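Local coordinates for calmodulin, putative (Entamoeba histolytica, PDB 4OCI), which binds calcium ions through an EF-hand and is involved in the initiation of phagocytosis of human erythrocytes by this amoeba, at residues D20-L25 with K53-S58; E27-V32 with S42-T47; L35-E40 with Q68-S73; D77-A82 with R101-I106. All blocks are in the same frame, centred on the assembly; numbering follows the deposited sequence.

Contacts 1, 2 and 3 belong to one bundle of helices 9-15, 25-34, 41-50 and 59-71. Contact 1 pairs the calcium-binding loop with the loop before helix 59-71; contact 2, between helices 25-34 and 41-50, falls within its span of the chain, about 12 Å away centre to centre, and Met-57 touches Phe-28 between them. Contact 3 alternates with both along the chain. About 9 Å from contact 2, centre to centre, it lies at the end of the bundle away from the calcium site, where the linker meets the end of helix 59-71. Contact 4 follows in series, in helices 76-86 and 96-106; contacts 1 and 4 lie on opposite sides of the chain's centre, about 32 Å apart between centres.

Contact 1 (D20-L25 with K53-S58); sequences DGYLTL and KVRGMS. With CA (calcium ion), chain B.
Tyr-22 and Leu-23 lie against Arg-55, Gly-56 and Met-57, the part of the contact where the two loops are tightly joined. Leu-23 and Met-57 form a single antiparallel bridge, a hydrogen-bonded pair: Leu-23 N reaches Met-57 O at 2.9 Å, and Met-57 N bonds back to Leu-23 O at 3.0 Å. Such a bridge is characteristic of paired EF-hand loops, and here it ties the calcium-binding loop to a partner loop. Gly-56 comes close enough for its CA to lie 3.5 Å from Leu-23 O. The Tyr-22 ring carries Arg-55 CB over the centre of one face, a CH-pi contact 3.7 Å from the centroid, while Ser-58 CB lies 3.8 Å from Tyr-22 CE1. Within the first loop, Tyr-22 O binds the calcium ion at 2.2 Å beside Asp-20 OD1, with Asp-16 and Asp-18 also in the site. Asp-20 OD1 takes a further bond from Tyr-22 N, an Asx turn that helps to fix the carboxylate.

Toward solvent the fit relaxes. Arg-55 CD passes 3.8 Å from Tyr-22 CE2, and the extended arginine then runs on to a water that NH1 reaches at 2.6 Å and that donates weakly to Asp-20 OD2.

Inward, the selenomethionine side chain of Met-57 packs on Phe-28 of helix 25-34, Tyr-48 of helix 41-50 and Phe-62 of helix 59-71.

Contact 2 (E27-V32 with S42-T47); sequences EFESLV and SAIAST
Ile-44 is the side chain that Phe-28, Glu-29 and Val-32 all meet, and its two branches divide the apolar contacts between them. CG2, anti to the backbone N, lies against the Phe-28 ring, 3.7 Å from CE2, and against the backbone of helix 25-34, 3.8 Å from Glu-29 CA. The other branch, with CG1 anti to the carbonyl carbon (chi1 -66°), carries CD1 to Val-32 CG1 at 3.8 Å, where the two side chains run antiparallel past one another. CD1 also approaches the aliphatic part of Glu-29, whose chain passes across Ile-44. More loosely, Thr-47 CG2 comes to 4.3 Å from Phe-28 CZ.

The linker that follows the calcium-binding loop and its exit helix joins these two helices: helix 25-34 leaves the metal loop, and helix 41-50 begins the next part of the same bundle. Their short segments run at 121° to each other, with axes 9.9 Å apart at closest approach. Phe-28 carries the contact inward, onto Phe-62 and Leu-69 of helix 59-71.

Carbonyl contacts make a second group. Ile-44 O sits at the edge of the Phe-28 ring, in its plane and 3.6 Å from CE2. Ala-43 O is gripped within its own helix by Thr-47 N and Thr-47 OG1, which reach it from opposite faces of the carbonyl plane.

Charged and polar ends turn to other partners. Glu-29 OE2 forms a salt bridge with Arg-33 and a hydrogen bond with Thr-41, while Ser-42 OG bonds to Asn-49 of the second subunit.

Contact 3 (L35-E40 with Q68-S73); sequences LGVVME and QLKTKS
The linker that joins helix 25-34 to helix 41-50 here folds back over the C-terminal end of helix 59-71, with Val-37, Val-38 and Met-39 meeting Leu-69 and Ser-73. The preceding helix is closed by a Schellman motif at Gly-36; directly after it Val-37 points toward the opposite segment.

The closest side-chain pair is apolar. Met-39, a selenomethionine, places SE 3.7 Å from Leu-69 CD2, the two side chains crossing at about a right angle. Its CG lies between the backbone N and the carbonyl carbon (chi1 82°), and a bend at chi3 brings CE to 4.2 Å from Lys-72 O. Beside it, Val-37 uses both branches: CG2 rests 4.3 Å from Leu-69 CB, and CG1 lies 3.8 Å from Ser-73 OG.

No hydrogen bond crosses between the segments, but one positions the hydroxyl of the buried serine. Ser-73 OG bonds to Leu-69 O at 2.7 Å, its oxygen tilted 34° from the carbonyl plane, which ties the residue beyond the helix back to the last turn. Ser-73 CB lies 3.5 Å from Val-38 O, and just past the segment Val-38 is joined to Phe-74 by backbone hydrogen bonds.

Around this seam, Met-39 leans on Ile-44 of helix 41-50, Val-37 packs on Val-32 of helix 25-34 and Phe-66 of helix 59-71, and Leu-69 reaches Phe-28 and Thr-47, so the linker touches all three helices at this end of the bundle.

Contact 4 (D77-A82 with R101-I106); sequences DEIKTA and RILSTI
Asp-77 O is gripped twice by Thr-81, whose OG1 reaches it at 2.6 Å and whose backbone N comes at 2.8 Å from the opposite face of the carbonyl plane. Thr-105 OG1 likewise doubles the helical bond to Arg-101 O. These bonds stay inside each helix; the side-chain packing between the helices is almost wholly apolar, and no hydrogen bond crosses.

Ile-79 meets several side chains. The tip of Ile-106, CD1, rests on Ile-79 CB at 3.8 Å. Ile-106 achieves this with CG1 between the backbone N and the carbonyl carbon (chi1 69°). Farther along, Ile-79 CD1 touches Leu-103 CD2 at 3.9 Å.

The two helices, 76-86 and 96-106, lie in an EF-hand family region and flank a loop that leads into strand 93-95, as in a helix-loop-helix unit. Their segments run at 142°, with axes 10.6 Å apart at closest approach.

At the other end, Ala-82 CB fits against Ile-102, 3.7 Å from its CD1 and 3.9 Å from its CG2. Glu-78 OE2 stops 3.9 Å from Ile-106 O without bonding to it. Phe-74 packs on both Ile-79 and Ile-106, and Leu-103 continues onto Ile-115 of helix 112-122.

Contact 1 (D20-L25 with K53-S58)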
# COMPACT_ATOMS: atom_id res chain seq x y z
N ASP A 20 -9.63 18.88 -5.06
CA ASP A 20 -8.50 19.67 -4.59
C ASP A 20 -7.26 19.55 -5.44
O ASP A 20 -6.26 20.17 -5.12
CB ASP A 20 -8.17 19.41 -3.12
CG ASP A 20 -7.69 17.93 -2.84
OD1 ASP A 20 -7.78 17.08 -3.77
OD2 ASP A 20 -7.28 17.61 -1.69
N GLY A 21 -7.31 18.77 -6.52
CA GLY A 21 -6.11 18.50 -7.38
C GLY A 21 -5.13 17.42 -6.89
O GLY A 21 -3.96 17.37 -7.35
N TYR A 22 -5.55 16.56 -5.96
CA TYR A 22 -4.71 15.54 -5.34
C TYR A 22 -5.46 14.27 -5.29
O TYR A 22 -6.56 14.28 -4.84
CB TYR A 22 -4.30 15.89 -3.88
CG TYR A 22 -3.34 17.08 -3.92
CD1 TYR A 22 -1.98 16.92 -4.19
CD2 TYR A 22 -3.84 18.40 -3.75
CE1 TYR A 22 -1.11 18.01 -4.25
CE2 TYR A 22 -2.98 19.50 -3.85
CZ TYR A 22 -1.64 19.29 -4.10
OH TYR A 22 -0.81 20.36 -4.17
N LEU A 23 -4.82 13.13 -5.60
CA LEU A 23 -5.44 11.84 -5.38
C LEU A 23 -5.11 11.25 -4.03
O LEU A 23 -3.95 11.36 -3.58
CB LEU A 23 -4.97 10.86 -6.49
CG LEU A 23 -5.29 11.26 -7.91
CD1 LEU A 23 -4.82 10.14 -8.79
CD2 LEU A 23 -6.84 11.48 -8.03
N THR A 24 -6.12 10.64 -3.38
CA THR A 24 -5.87 9.74 -2.23
C THR A 24 -5.23 8.44 -2.71
O THR A 24 -5.14 8.21 -3.90
CB THR A 24 -7.12 9.38 -1.49
OG1 THR A 24 -7.97 8.65 -2.36
CG2 THR A 24 -7.85 10.63 -0.96
N LEU A 25 -4.79 7.57 -1.79
CA LEU A 25 -4.25 6.28 -2.16
C LEU A 25 -5.28 5.44 -2.88
O LEU A 25 -4.99 4.92 -3.95
CB LEU A 25 -3.83 5.54 -0.86
CG LEU A 25 -3.42 4.09 -1.08
CD1 LEU A 25 -2.24 3.94 -1.98
CD2 LEU A 25 -3.14 3.58 0.40
N LYS A 53 2.90 14.02 -1.70
CA LYS A 53 3.09 15.00 -0.62
C LYS A 53 2.10 14.67 0.46
O LYS A 53 1.20 13.79 0.30
CB LYS A 53 2.71 16.40 -1.14
CG LYS A 53 3.24 16.82 -2.59
CD LYS A 53 4.73 16.52 -2.87
CE LYS A 53 5.70 17.60 -2.32
NZ LYS A 53 5.60 17.67 -0.78
N VAL A 54 2.17 15.44 1.53
CA VAL A 54 1.13 15.34 2.52
C VAL A 54 -0.30 15.45 2.01
O VAL A 54 -1.14 14.70 2.44
CB VAL A 54 1.38 16.34 3.74
CG1 VAL A 54 0.16 16.39 4.59
CG2 VAL A 54 2.59 15.82 4.56
N ARG A 55 -0.59 16.39 1.11
CA ARG A 55 -1.88 16.54 0.47
C ARG A 55 -2.30 15.35 -0.42
O ARG A 55 -3.47 15.21 -0.78
CB ARG A 55 -1.86 17.85 -0.38
CG ARG A 55 -1.79 19.06 0.51
CD ARG A 55 -2.09 20.30 -0.29
NE ARG A 55 -1.80 21.56 0.41
CZ ARG A 55 -2.74 22.40 0.85
NH1 ARG A 55 -4.04 22.11 0.74
NH2 ARG A 55 -2.37 23.55 1.43
N GLY A 56 -1.38 14.49 -0.82
CA GLY A 56 -1.81 13.44 -1.73
C GLY A 56 -0.92 13.50 -2.97
O GLY A 56 0.19 14.02 -2.92
N MSE A 57 -1.39 12.92 -4.06
CA MSE A 57 -0.62 12.83 -5.25
C MSE A 57 -1.10 13.87 -6.29
O MSE A 57 -2.24 13.86 -6.63
CB MSE A 57 -0.71 11.40 -5.81
CG MSE A 57 0.21 11.29 -7.03
SE MSE A 57 -0.05 9.58 -7.76
CE MSE A 57 1.57 8.90 -6.79
N SER A 58 -0.23 14.75 -6.75
CA SER A 58 -0.59 15.83 -7.69
C SER A 58 -0.59 15.25 -9.09
O SER A 58 -0.20 14.09 -9.29
CB SER A 58 0.46 16.95 -7.60
OG SER A 58 1.65 16.44 -8.18
CA CA B . -8.38 15.04 -3.93
O HOH W 1 -5.57 20.38 -0.53
O HOH W 2 -7.65 14.96 -1.97
O HOH W 3 -9.38 13.27 -3.48

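Contact 2 (E27-V32 with S42-T47)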
# COMPACT_ATOMS: atom_id res chain seq x y z
N GLU A 27 -7.92 6.37 -4.68
CA GLU A 27 -8.15 6.96 -6.00
C GLU A 27 -7.01 6.69 -6.96
O GLU A 27 -7.26 6.43 -8.14
CB GLU A 27 -8.39 8.48 -5.93
CG GLU A 27 -9.74 8.79 -5.20
CD GLU A 27 -9.86 10.25 -4.71
OE1 GLU A 27 -8.83 10.98 -4.72
OE2 GLU A 27 -11.02 10.67 -4.28
N PHE A 28 -5.78 6.77 -6.48
CA PHE A 28 -4.62 6.42 -7.30
C PHE A 28 -4.64 4.98 -7.76
O PHE A 28 -4.44 4.69 -8.94
CB PHE A 28 -3.35 6.68 -6.53
CG PHE A 28 -2.08 6.28 -7.26
CD1 PHE A 28 -1.71 6.90 -8.43
CD2 PHE A 28 -1.24 5.27 -6.76
CE1 PHE A 28 -0.48 6.56 -9.10
CE2 PHE A 28 -0.05 4.93 -7.44
CZ PHE A 28 0.32 5.56 -8.59
N GLU A 29 -4.92 4.06 -6.81
CA GLU A 29 -4.94 2.64 -7.15
C GLU A 29 -6.07 2.35 -8.16
O GLU A 29 -5.90 1.62 -9.16
CB GLU A 29 -5.14 1.76 -5.88
CG GLU A 29 -5.03 0.28 -6.31
CD GLU A 29 -5.59 -0.78 -5.30
OE1 GLU A 29 -5.96 -0.41 -4.12
OE2 GLU A 29 -5.66 -1.99 -5.74
N SER A 30 -7.22 2.95 -7.93
CA SER A 30 -8.34 2.73 -8.74
C SER A 30 -8.10 3.30 -10.22
O SER A 30 -8.39 2.65 -11.25
CB SER A 30 -9.57 3.20 -7.94
OG SER A 30 -10.53 3.70 -8.81
N LEU A 31 -7.41 4.42 -10.34
CA LEU A 31 -7.20 5.04 -11.62
C LEU A 31 -6.20 4.28 -12.41
O LEU A 31 -6.43 4.04 -13.62
CB LEU A 31 -6.73 6.49 -11.45
CG LEU A 31 -6.40 7.35 -12.70
CD1 LEU A 31 -7.59 7.27 -13.70
CD2 LEU A 31 -6.08 8.80 -12.39
N VAL A 32 -5.12 3.87 -11.76
CA VAL A 32 -4.04 3.08 -12.39
C VAL A 32 -4.61 1.74 -12.85
O VAL A 32 -4.32 1.30 -13.99
CB VAL A 32 -2.85 2.98 -11.36
CG1 VAL A 32 -2.30 1.63 -11.23
CG2 VAL A 32 -1.79 4.17 -11.56
N SER A 42 0.03 -3.76 -3.11
CA SER A 42 1.05 -3.20 -2.19
C SER A 42 2.15 -2.55 -3.02
O SER A 42 2.85 -1.72 -2.52
CB SER A 42 1.67 -4.27 -1.27
OG SER A 42 2.42 -5.27 -2.04
N ALA A 43 2.35 -2.95 -4.25
CA ALA A 43 3.39 -2.33 -5.10
C ALA A 43 2.89 -0.93 -5.59
O ALA A 43 3.65 0.07 -5.62
CB ALA A 43 3.73 -3.26 -6.37
N ILE A 44 1.63 -0.88 -5.98
CA ILE A 44 0.95 0.41 -6.32
C ILE A 44 1.01 1.36 -5.10
O ILE A 44 1.35 2.52 -5.24
CB ILE A 44 -0.57 0.14 -6.72
CG1 ILE A 44 -0.56 -0.68 -8.04
CG2 ILE A 44 -1.32 1.52 -6.98
CD1 ILE A 44 -1.97 -1.13 -8.61
N ALA A 45 0.72 0.85 -3.91
CA ALA A 45 0.68 1.64 -2.67
C ALA A 45 2.06 2.12 -2.29
O ALA A 45 2.24 3.24 -1.81
CB ALA A 45 0.01 0.80 -1.49
N SER A 46 3.05 1.27 -2.53
CA SER A 46 4.42 1.63 -2.29
C SER A 46 4.87 2.80 -3.21
O SER A 46 5.56 3.68 -2.78
CB SER A 46 5.27 0.40 -2.59
OG SER A 46 6.59 0.70 -2.31
N THR A 47 4.50 2.78 -4.49
CA THR A 47 4.79 3.91 -5.40
C THR A 47 4.09 5.16 -4.90
O THR A 47 4.66 6.23 -4.87
CB THR A 47 4.27 3.56 -6.84
OG1 THR A 47 4.91 2.34 -7.25
CG2 THR A 47 4.52 4.69 -7.89

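Contact 3 (L35-E40 with Q68-S73)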
# COMPACT_ATOMS: atom_id res chain seq x y z
N LEU A 35 -6.79 2.32 -15.94
CA LEU A 35 -5.90 2.56 -17.06
C LEU A 35 -5.15 1.33 -17.55
O LEU A 35 -4.49 1.40 -18.57
CB LEU A 35 -4.91 3.70 -16.71
CG LEU A 35 -5.58 5.03 -16.44
CD1 LEU A 35 -4.59 6.10 -15.94
CD2 LEU A 35 -6.36 5.51 -17.65
N GLY A 36 -5.24 0.21 -16.85
CA GLY A 36 -4.80 -1.05 -17.41
C GLY A 36 -3.64 -1.73 -16.69
O GLY A 36 -3.30 -2.88 -17.03
N VAL A 37 -3.09 -1.09 -15.66
CA VAL A 37 -1.97 -1.65 -14.91
C VAL A 37 -2.39 -2.92 -14.15
O VAL A 37 -3.45 -2.95 -13.53
CB VAL A 37 -1.31 -0.58 -13.97
CG1 VAL A 37 -0.34 -1.19 -13.03
CG2 VAL A 37 -0.60 0.51 -14.84
N VAL A 38 -1.59 -3.97 -14.32
CA VAL A 38 -1.77 -5.26 -13.67
C VAL A 38 -0.60 -5.47 -12.74
O VAL A 38 0.52 -5.71 -13.17
CB VAL A 38 -1.82 -6.46 -14.67
CG1 VAL A 38 -1.66 -7.76 -13.90
CG2 VAL A 38 -3.16 -6.50 -15.37
N MSE A 39 -0.86 -5.35 -11.44
CA MSE A 39 0.18 -5.54 -10.43
C MSE A 39 -0.38 -5.51 -8.99
O MSE A 39 -1.52 -5.17 -8.80
CB MSE A 39 1.29 -4.46 -10.62
CG MSE A 39 0.99 -3.15 -10.03
SE MSE A 39 2.39 -1.76 -10.33
CE MSE A 39 4.14 -2.61 -10.01
N GLU A 40 0.44 -5.93 -8.00
CA GLU A 40 0.01 -6.11 -6.64
C GLU A 40 -0.39 -4.77 -6.11
O GLU A 40 0.30 -3.80 -6.36
CB GLU A 40 1.14 -6.59 -5.75
CG GLU A 40 1.65 -7.90 -6.10
CD GLU A 40 3.15 -7.95 -6.06
OE1 GLU A 40 3.69 -9.03 -5.70
OE2 GLU A 40 3.82 -6.93 -6.41
N GLN A 68 6.00 5.08 -15.02
CA GLN A 68 6.90 4.10 -14.45
C GLN A 68 6.21 2.79 -14.12
O GLN A 68 6.73 1.73 -14.47
CB GLN A 68 7.66 4.68 -13.30
CG GLN A 68 8.20 3.69 -12.29
CD GLN A 68 8.57 4.38 -10.98
OE1 GLN A 68 8.03 4.05 -9.89
NE2 GLN A 68 9.49 5.37 -11.07
N LEU A 69 5.02 2.85 -13.50
CA LEU A 69 4.17 1.67 -13.39
C LEU A 69 3.99 0.96 -14.72
O LEU A 69 4.02 -0.27 -14.77
CB LEU A 69 2.81 1.99 -12.73
CG LEU A 69 2.99 2.51 -11.30
CD1 LEU A 69 1.65 2.80 -10.56
CD2 LEU A 69 3.93 1.63 -10.46
N LYS A 70 3.79 1.71 -15.80
CA LYS A 70 3.51 1.13 -17.11
C LYS A 70 4.65 0.27 -17.63
O LYS A 70 4.39 -0.78 -18.26
CB LYS A 70 3.10 2.15 -18.15
CG LYS A 70 1.65 2.34 -18.24
CD LYS A 70 1.31 3.21 -19.41
CE LYS A 70 2.35 4.31 -19.62
NZ LYS A 70 1.90 5.31 -20.65
N THR A 71 5.88 0.68 -17.34
CA THR A 71 7.07 -0.09 -17.70
C THR A 71 7.20 -1.27 -16.79
O THR A 71 7.38 -2.40 -17.26
CB THR A 71 8.40 0.78 -17.68
OG1 THR A 71 8.84 1.05 -16.34
CG2 THR A 71 8.18 2.11 -18.42
N LYS A 72 7.09 -1.03 -15.48
CA LYS A 72 7.21 -2.10 -14.46
C LYS A 72 6.10 -3.19 -14.47
O LYS A 72 6.03 -4.02 -13.54
CB LYS A 72 7.36 -1.49 -13.05
CG LYS A 72 8.71 -0.83 -12.81
CD LYS A 72 9.03 -0.71 -11.31
CE LYS A 72 8.14 0.33 -10.61
NZ LYS A 72 8.92 1.12 -9.58
N SER A 73 5.21 -3.21 -15.46
CA SER A 73 4.11 -4.18 -15.38
C SER A 73 3.56 -4.43 -16.77
O SER A 73 4.14 -3.97 -17.76
CB SER A 73 3.01 -3.63 -14.50
OG SER A 73 2.48 -2.51 -15.17

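Contact 4 (D77-A82 with R101-I106)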
# COMPACT_ATOMS: atom_id res chain seq x y z
N ASP A 77 -4.62 -6.80 -21.83
CA ASP A 77 -4.56 -6.99 -23.31
C ASP A 77 -3.25 -7.64 -23.79
O ASP A 77 -3.24 -8.52 -24.69
CB ASP A 77 -4.70 -5.66 -24.05
N GLU A 78 -2.17 -7.19 -23.18
CA GLU A 78 -0.84 -7.62 -23.52
C GLU A 78 -0.68 -9.10 -23.16
O GLU A 78 -0.22 -9.91 -23.98
CB GLU A 78 0.15 -6.75 -22.73
CG GLU A 78 1.36 -6.21 -23.47
CD GLU A 78 2.34 -5.47 -22.53
OE1 GLU A 78 1.95 -5.06 -21.38
OE2 GLU A 78 3.53 -5.32 -22.95
N ILE A 79 -1.08 -9.47 -21.94
CA ILE A 79 -0.92 -10.87 -21.57
C ILE A 79 -1.84 -11.77 -22.40
O ILE A 79 -1.43 -12.86 -22.88
CB ILE A 79 -0.92 -11.14 -20.12
CG1 ILE A 79 -0.64 -12.62 -19.92
CG2 ILE A 79 -2.25 -10.80 -19.48
CD1 ILE A 79 0.26 -12.90 -18.73
N LYS A 80 -3.06 -11.28 -22.64
CA LYS A 80 -3.99 -12.09 -23.36
C LYS A 80 -3.56 -12.31 -24.80
O LYS A 80 -3.54 -13.47 -25.25
CB LYS A 80 -5.39 -11.56 -23.28
CG LYS A 80 -6.14 -12.32 -22.30
CD LYS A 80 -6.61 -11.44 -21.14
CE LYS A 80 -8.17 -11.57 -20.91
NZ LYS A 80 -8.71 -13.00 -20.88
N THR A 81 -3.21 -11.24 -25.51
CA THR A 81 -2.62 -11.43 -26.85
C THR A 81 -1.49 -12.45 -26.88
O THR A 81 -1.44 -13.30 -27.75
CB THR A 81 -2.07 -10.11 -27.38
OG1 THR A 81 -3.08 -9.11 -27.20
CG2 THR A 81 -1.61 -10.25 -28.87
N ALA A 82 -0.57 -12.35 -25.93
CA ALA A 82 0.55 -13.29 -25.92
C ALA A 82 0.06 -14.70 -25.62
O ALA A 82 0.57 -15.66 -26.19
CB ALA A 82 1.63 -12.87 -24.92
N ARG A 101 7.95 -17.92 -20.05
CA ARG A 101 8.52 -17.00 -21.05
C ARG A 101 7.78 -15.66 -21.12
O ARG A 101 8.41 -14.57 -21.11
CB ARG A 101 8.66 -17.64 -22.47
CG ARG A 101 9.40 -16.73 -23.46
CD ARG A 101 9.41 -17.33 -24.87
NE ARG A 101 8.04 -17.82 -25.14
CZ ARG A 101 6.99 -17.06 -25.53
NH1 ARG A 101 7.14 -15.75 -25.75
NH2 ARG A 101 5.76 -17.60 -25.70
N ILE A 102 6.46 -15.75 -21.22
CA ILE A 102 5.62 -14.59 -21.43
C ILE A 102 5.75 -13.63 -20.28
O ILE A 102 5.86 -12.43 -20.47
CB ILE A 102 4.12 -14.98 -21.46
CG1 ILE A 102 3.76 -15.98 -22.56
CG2 ILE A 102 3.18 -13.69 -21.45
CD1 ILE A 102 3.99 -15.52 -23.84
N LEU A 103 5.66 -14.16 -19.07
CA LEU A 103 5.74 -13.38 -17.83
C LEU A 103 7.16 -12.81 -17.67
O LEU A 103 7.32 -11.72 -17.11
CB LEU A 103 5.38 -14.24 -16.59
CG LEU A 103 3.93 -14.75 -16.43
CD1 LEU A 103 3.86 -15.82 -15.34
CD2 LEU A 103 2.99 -13.60 -16.07
N SER A 104 8.18 -13.51 -18.16
CA SER A 104 9.51 -12.93 -18.19
C SER A 104 9.56 -11.78 -19.15
O SER A 104 10.18 -10.77 -18.89
CB SER A 104 10.56 -13.97 -18.54
OG SER A 104 10.57 -14.90 -17.49
N THR A 105 8.85 -11.91 -20.24
CA THR A 105 8.93 -10.99 -21.33
C THR A 105 8.21 -9.68 -21.12
O THR A 105 8.81 -8.64 -21.39
CB THR A 105 8.43 -11.69 -22.59
OG1 THR A 105 9.43 -12.63 -22.97
CG2 THR A 105 8.17 -10.74 -23.74
N ILE A 106 6.97 -9.71 -20.64
CA ILE A 106 6.05 -8.57 -20.77
C ILE A 106 5.90 -7.61 -19.57
O ILE A 106 5.30 -6.51 -19.69
CB ILE A 106 4.65 -8.99 -21.24
CG1 ILE A 106 3.94 -9.76 -20.14
CG2 ILE A 106 4.71 -9.75 -22.58
CD1 ILE A 106 2.69 -10.23 -20.58